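Local coordinates for enoyl-CoA hydratase (Mycobacterium tuberculosis, PDB 4JJT), which probably acts as a lyase of the enoyl-CoA hydratase/isomerase family, adding water across the double bond of enoyl-CoA thioesters, at residues A[44-49]-A[87-92]. Numbering follows the deposited sequence.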
loop_
_atom_site.group_PDB
_atom_site.type_symbol
_atom_site.label_atom_id
_atom_site.label_comp_id
_atom_site.label_asym_id
_atom_site.label_seq_id
_atom_site.Cartn_x
_atom_site.Cartn_y
_atom_site.Cartn_z
ATOM N N ALA A 44 14.574 25.954 0.215
ATOM C CA ALA A 44 15.485 25.365 -0.761
ATOM C C ALA A 44 16.919 25.823 -0.523
ATOM O O ALA A 44 17.861 25.042 -0.646
ATOM C CB ALA A 44 15.043 25.716 -2.178
ATOM N N ASP A 45 17.073 27.097 -0.174
ATOM C CA ASP A 45 18.377 27.656 0.157
ATOM C C ASP A 45 18.982 26.943 1.361
ATOM O O ASP A 45 20.157 26.572 1.351
ATOM C CB ASP A 45 18.256 29.153 0.449
ATOM C CG ASP A 45 18.151 29.989 -0.814
ATOM O OD1 ASP A 45 17.732 29.450 -1.862
ATOM O OD2 ASP A 45 18.484 31.189 -0.758
ATOM N N ALA A 46 18.168 26.754 2.397
ATOM C CA ALA A 46 18.608 26.089 3.619
ATOM C C ALA A 46 19.074 24.663 3.348
ATOM O O ALA A 46 20.063 24.202 3.918
ATOM C CB ALA A 46 17.490 26.091 4.646
ATOM N N GLU A 47 18.352 23.971 2.473
ATOM C CA GLU A 47 18.707 22.616 2.080
ATOM C C GLU A 47 20.007 22.605 1.285
ATOM O O GLU A 47 20.782 21.654 1.356
ATOM C CB GLU A 47 17.576 21.988 1.259
ATOM C CG GLU A 47 17.860 20.575 0.765
ATOM C CD GLU A 47 18.061 19.586 1.896
ATOM O OE1 GLU A 47 17.458 19.774 2.974
ATOM O OE2 GLU A 47 18.829 18.619 1.706
ATOM N N ALA A 48 20.244 23.678 0.538
ATOM C CA ALA A 48 21.418 23.769 -0.325
ATOM C C ALA A 48 22.637 24.351 0.391
ATOM O O ALA A 48 23.763 24.215 -0.086
ATOM C CB ALA A 48 21.096 24.587 -1.566
ATOM N N ASP A 49 22.409 24.994 1.532
ATOM C CA ASP A 49 23.492 25.636 2.277
ATOM C C ASP A 49 24.179 24.655 3.222
ATOM O O ASP A 49 23.571 24.178 4.182
ATOM C CB ASP A 49 22.957 26.837 3.064
ATOM C CG ASP A 49 24.047 27.825 3.444
ATOM O OD1 ASP A 49 25.232 27.432 3.462
ATOM O OD2 ASP A 49 23.718 28.998 3.723
ATOM N N PRO A 87 9.492 21.403 -0.614
ATOM C CA PRO A 87 10.533 20.599 -1.266
ATOM C C PRO A 87 11.054 19.461 -0.392
ATOM O O PRO A 87 10.870 19.476 0.823
ATOM C CB PRO A 87 11.642 21.624 -1.515
ATOM C CG PRO A 87 11.497 22.581 -0.399
ATOM C CD PRO A 87 10.023 22.680 -0.108
ATOM N N ALA A 88 11.700 18.483 -1.018
ATOM C CA ALA A 88 12.311 17.378 -0.288
ATOM C C ALA A 88 13.536 17.885 0.471
ATOM O O ALA A 88 14.379 18.579 -0.097
ATOM C CB ALA A 88 12.690 16.256 -1.244
HETATM N N MSE A 89 13.628 17.555 1.755
HETATM C CA MSE A 89 14.706 18.070 2.595
HETATM C C MSE A 89 15.306 16.990 3.495
HETATM O O MSE A 89 14.604 16.087 3.950
HETATM C CB MSE A 89 14.212 19.250 3.443
HETATM C CG MSE A 89 13.680 20.425 2.633
HETATM SE SE MSE A 89 13.116 21.948 3.709
HETATM C CE MSE A 89 14.869 22.602 4.260
ATOM N N THR A 90 16.608 17.097 3.751
ATOM C CA THR A 90 17.312 16.156 4.620
ATOM C C THR A 90 17.676 16.826 5.942
ATOM O O THR A 90 18.213 16.189 6.848
ATOM C CB THR A 90 18.595 15.625 3.955
ATOM O OG1 THR A 90 19.414 16.726 3.541
ATOM C CG2 THR A 90 18.255 14.773 2.740
ATOM N N LYS A 91 17.382 18.120 6.038
ATOM C CA LYS A 91 17.616 18.883 7.256
ATOM C C LYS A 91 16.293 19.111 7.974
ATOM O O LYS A 91 15.307 19.494 7.348
ATOM C CB LYS A 91 18.281 20.225 6.931
ATOM C CG LYS A 91 19.636 20.094 6.249
ATOM C CD LYS A 91 20.172 21.435 5.781
ATOM C CE LYS A 91 21.431 21.243 4.954
ATOM N NZ LYS A 91 22.022 22.535 4.521
ATOM N N PRO A 92 16.268 18.864 9.293
ATOM C CA PRO A 92 15.051 18.981 10.105
ATOM C C PRO A 92 14.487 20.393 10.152
ATOM O O PRO A 92 15.232 21.369 10.207
ATOM C CB PRO A 92 15.514 18.540 11.496
ATOM C CG PRO A 92 16.987 18.703 11.483
ATOM C CD PRO A 92 17.416 18.407 10.089
#
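The carboxylate of Glu-47, in the last turn of helix 33-48, grips the loop at Thr-90. OE1 of Glu-47 accepts a hydrogen bond from N of Thr-90 at 2.9 Å. This donor lies above the carboxylate plane, 39° out of it. OE2 of Glu-47 takes the hydroxyl OG1 of Thr-90 at 2.7 Å through its syn lone pair. A weak bond from the backbone N of Lys-91 also reaches OE1. The two side chains, Glu-47 and Thr-90, cross at about a right angle. With CG anti to the backbone N (chi1 179°), Glu-47 extends off the helix; a bend at chi2 (62°) then sets its carboxylate against the loop. Bonds to both oxygens should hinder its rotation.

The tightly packed part lies beside this carboxylate. CB of Met-89, a selenomethionine, sits 3.3 Å from OE1 of Glu-47. A bend at chi3 brings CE of Met-89 to 4.1 Å from CB of Glu-47 and 4.4 Å from CB of Ala-46. The buried Lys-91 runs extended alongside the helix end, with its CD 3.3 Å from the carbonyl O of Ala-46. In the model NZ of Lys-91 bonds to O of Ile-52 and O of Ala-46, but its exact place is less sure because it lies too close to a neighbour. Helix 197-237 borders this part, with Arg-201 touching both Thr-90 and Lys-91.

The solvent side is looser. Exposed Ala-88 turns its methyl away from the helix and packs on Gln-228 of a second subunit. Asp-49, partly exposed, bonds through OD1 to N of Asp-51.

The contact joins the C-terminal end of helix 33-48 to the loop leading into strand 93-97, next to strand 54-59 in the main sheet of the crotonase fold.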